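Local coordinates for protein L-fuculose phosphate aldolase (Streptococcus pneumoniae, PDB 4C24) that belongs to the class II aldolase/adducin family and folds into an alpha/beta domain that carries a zinc ion, four chains making up the assembly, at residues 84-89 against 144-149. Residues are numbered along the deposited sequence; the frame is centred on the assembly and turned at random.
Sequences LIQYQT and NAAKAM
One water ties the amide oxygen of Q86 to helix 139-149, donating to Q86 OE1 at 2.8 Å and to A146 O, also at 2.8 Å. The contact packs helix 80-89 against helix 139-149 on the central sheet of this class II aldolase/adducin fold: Q86 also touches I96 of strand 95-99, while A145 and M149 rest on strand 154-157. The segment axes approach to 9.5 Å and cross at -47°, consistent with the small side chain of A146, which points at helix 80-89. The Q86 chain, bent at chi2 (-80°), carries its amide across to A146, where NE2 lies 3.3 Å from A146 CA. NE2 is also 3.5 Å from A146 N, but both are donors, so this is contact without a bond. On the oxygen side of the same amide, M149 CE comes to 3.4 Å from Q86 OE1; the two side chains meet at a slant, and the methionine's bend at chi3 turns CE toward the Q86 amide. M149 O accepts a hydrogen bond from R90 NH1. The apolar part is slight, I85 CG2 meeting A146 CB at 4.1 Å. Nearby, T89 OG1 donates back to I85 O at 2.8 Å, with the donor 22° off the carbonyl plane.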
ATOM      1  N   LEU A  84       5.504   8.734  30.709  1.00 11.14           N
ATOM      2  CA  LEU A  84       6.028   9.448  31.857  1.00 12.24           C
ATOM      3  C   LEU A  84       7.313   8.833  32.434  1.00 11.94           C
ATOM      4  O   LEU A  84       8.254   9.552  32.767  1.00 12.10           O
ATOM      5  CB  LEU A  84       4.957   9.571  32.925  1.00 12.58           C
ATOM      6  CG  LEU A  84       5.272  10.509  34.087  1.00 14.50           C
ATOM      7  CD1 LEU A  84       5.506  11.956  33.620  1.00 18.53           C
ATOM      8  CD2 LEU A  84       4.188  10.420  35.156  1.00 18.01           C
ATOM      9  N   ILE A  85       7.366   7.493  32.515  1.00 12.62           N
ATOM     10  CA  ILE A  85       8.548   6.858  33.098  1.00 14.52           C
ATOM     11  C   ILE A  85       9.807   7.101  32.252  1.00 11.71           C
ATOM     12  O   ILE A  85      10.923   7.162  32.773  1.00 14.43           O
ATOM     13  CB  ILE A  85       8.302   5.358  33.344  1.00 13.88           C
ATOM     14  CG1 ILE A  85       9.300   4.828  34.368  1.00 15.33           C
ATOM     15  CG2 ILE A  85       8.285   4.552  32.043  1.00 12.51           C
ATOM     16  CD1 ILE A  85       9.074   3.364  34.699  1.00 16.90           C
ATOM     17  N   GLN A  86       9.631   7.278  30.938  1.00 12.52           N
ATOM     18  CA  GLN A  86      10.751   7.662  30.116  1.00 12.53           C
ATOM     19  C   GLN A  86      11.263   9.027  30.535  1.00 13.76           C
ATOM     20  O   GLN A  86      12.442   9.225  30.708  1.00 14.24           O
ATOM     21  CB  GLN A  86      10.397   7.644  28.632  1.00 15.03           C
ATOM     22  CG  GLN A  86       9.867   6.306  28.126  1.00 15.26           C
ATOM     23  CD  GLN A  86      10.978   5.287  27.857  1.00 17.18           C
ATOM     24  OE1 GLN A  86      12.162   5.630  27.801  1.00 16.57           O
ATOM     25  NE2 GLN A  86      10.579   4.045  27.601  1.00 19.90           N
ATOM     26  N   TYR A  87      10.349   9.995  30.673  1.00 13.32           N
ATOM     27  CA  TYR A  87      10.803  11.313  31.037  1.00 14.03           C
ATOM     28  C   TYR A  87      11.445  11.371  32.424  1.00 14.47           C
ATOM     29  O   TYR A  87      12.347  12.169  32.664  1.00 17.99           O
ATOM     30  CB  TYR A  87       9.638  12.279  30.978  1.00 13.95           C
ATOM     31  CG  TYR A  87       9.032  12.428  29.618  1.00 11.24           C
ATOM     32  CD1 TYR A  87       9.822  12.679  28.509  1.00 12.04           C
ATOM     33  CD2 TYR A  87       7.650  12.268  29.436  1.00 11.91           C
ATOM     34  CE1 TYR A  87       9.254  12.849  27.249  1.00 12.28           C
ATOM     35  CE2 TYR A  87       7.064  12.418  28.177  1.00 11.71           C
ATOM     36  CZ  TYR A  87       7.860  12.726  27.091  1.00 11.04           C
ATOM     37  OH  TYR A  87       7.293  12.880  25.843  1.00 14.07           O
ATOM     38  N   GLN A  88      10.978  10.509  33.328  1.00 13.51           N
ATOM     39  CA  GLN A  88      11.523  10.382  34.674  1.00 16.02           C
ATOM     40  C   GLN A  88      12.926   9.822  34.693  1.00 15.81           C
ATOM     41  O   GLN A  88      13.652  10.077  35.634  1.00 18.38           O
ATOM     42  CB  GLN A  88      10.660   9.440  35.504  1.00 15.54           C
ATOM     43  CG  GLN A  88       9.301  10.003  35.887  1.00 14.35           C
ATOM     44  CD  GLN A  88       8.414   8.979  36.553  1.00 15.41           C
ATOM     45  OE1 GLN A  88       8.770   7.798  36.620  1.00 16.91           O
ATOM     46  NE2 GLN A  88       7.263   9.405  37.046  1.00 16.57           N
ATOM     47  N   THR A  89      13.287   9.040  33.676  1.00 16.14           N
ATOM     48  CA  THR A  89      14.528   8.257  33.749  1.00 17.66           C
ATOM     49  C   THR A  89      15.568   8.653  32.701  1.00 19.19           C
ATOM     50  O   THR A  89      16.718   8.191  32.754  1.00 23.65           O
ATOM     51  CB  THR A  89      14.231   6.733  33.624  1.00 17.14           C
ATOM     52  OG1 THR A  89      13.570   6.466  32.387  1.00 17.82           O
ATOM     53  CG2 THR A  89      13.364   6.235  34.773  1.00 17.35           C
ATOM     54  N   ASN A 144       8.925  -2.287  31.424  1.00 12.85           N
ATOM     55  CA  ASN A 144       9.525  -3.142  30.391  1.00 13.41           C
ATOM     56  C   ASN A 144      10.028  -2.316  29.214  1.00 12.54           C
ATOM     57  O   ASN A 144      11.112  -2.518  28.704  1.00 13.78           O
ATOM     58  CB  ASN A 144       8.551  -4.223  29.916  1.00 13.61           C
ATOM     59  CG  ASN A 144       8.242  -5.257  30.990  1.00 14.51           C
ATOM     60  OD1 ASN A 144       8.819  -5.250  32.098  1.00 17.14           O
ATOM     61  ND2 ASN A 144       7.298  -6.133  30.675  1.00 17.08           N
ATOM     62  N   ALA A 145       9.229  -1.312  28.821  1.00 13.13           N
ATOM     63  CA  ALA A 145       9.598  -0.435  27.730  1.00 12.59           C
ATOM     64  C   ALA A 145      10.773   0.477  28.082  1.00 12.31           C
ATOM     65  O   ALA A 145      11.650   0.686  27.262  1.00 14.78           O
ATOM     66  CB  ALA A 145       8.384   0.415  27.327  1.00 13.51           C
ATOM     67  N   ALA A 146      10.765   1.028  29.302  1.00 11.71           N
ATOM     68  CA  ALA A 146      11.882   1.850  29.769  1.00 13.41           C
ATOM     69  C   ALA A 146      13.179   1.064  29.688  1.00 13.96           C
ATOM     70  O   ALA A 146      14.143   1.518  29.124  1.00 15.49           O
ATOM     71  CB  ALA A 146      11.640   2.355  31.184  1.00 13.95           C
ATOM     72  N   LYS A 147      13.160  -0.142  30.232  1.00 14.61           N
ATOM     73  CA  LYS A 147      14.375  -0.940  30.279  1.00 15.75           C
ATOM     74  C   LYS A 147      14.886  -1.316  28.891  1.00 13.00           C
ATOM     75  O   LYS A 147      16.077  -1.156  28.595  1.00 17.09           O
ATOM     76  CB  LYS A 147      14.104  -2.178  31.108  1.00 16.84           C
ATOM     77  CG  LYS A 147      13.911  -1.865  32.574  1.00 19.77           C
ATOM     78  CD  LYS A 147      13.629  -3.085  33.401  1.00 25.54           C
ATOM     79  CE  LYS A 147      14.928  -3.737  33.837  1.00 27.87           C
ATOM     80  NZ  LYS A 147      14.569  -4.904  34.667  1.00 34.20           N
ATOM     81  N   ALA A 148      13.984  -1.777  28.023  1.00 12.92           N
ATOM     82  CA  ALA A 148      14.381  -2.211  26.689  1.00 14.39           C
ATOM     83  C   ALA A 148      14.695  -1.061  25.727  1.00 13.70           C
ATOM     84  O   ALA A 148      15.237  -1.295  24.646  1.00 14.01           O
ATOM     85  CB  ALA A 148      13.347  -3.143  26.102  1.00 13.41           C
ATOM     86  N   MET A 149      14.318   0.177  26.104  1.00 14.06           N
ATOM     87  CA  MET A 149      14.712   1.325  25.301  1.00 14.93           C
ATOM     88  C   MET A 149      16.003   1.985  25.785  1.00 15.30           C
ATOM     89  O   MET A 149      16.491   2.937  25.178  1.00 17.18           O
ATOM     90  CB  MET A 149      13.578   2.349  25.262  1.00 14.80           C
ATOM     91  CG  MET A 149      13.694   3.205  24.006  1.00 15.65           C
ATOM     92  SD  MET A 149      12.293   4.268  23.616  1.00 19.01           S
ATOM     93  CE  MET A 149      12.810   5.775  24.420  1.00 22.09           C
TER
HETATM   94  O   HOH W   1      14.502   4.153  28.352  1.00 16.47           O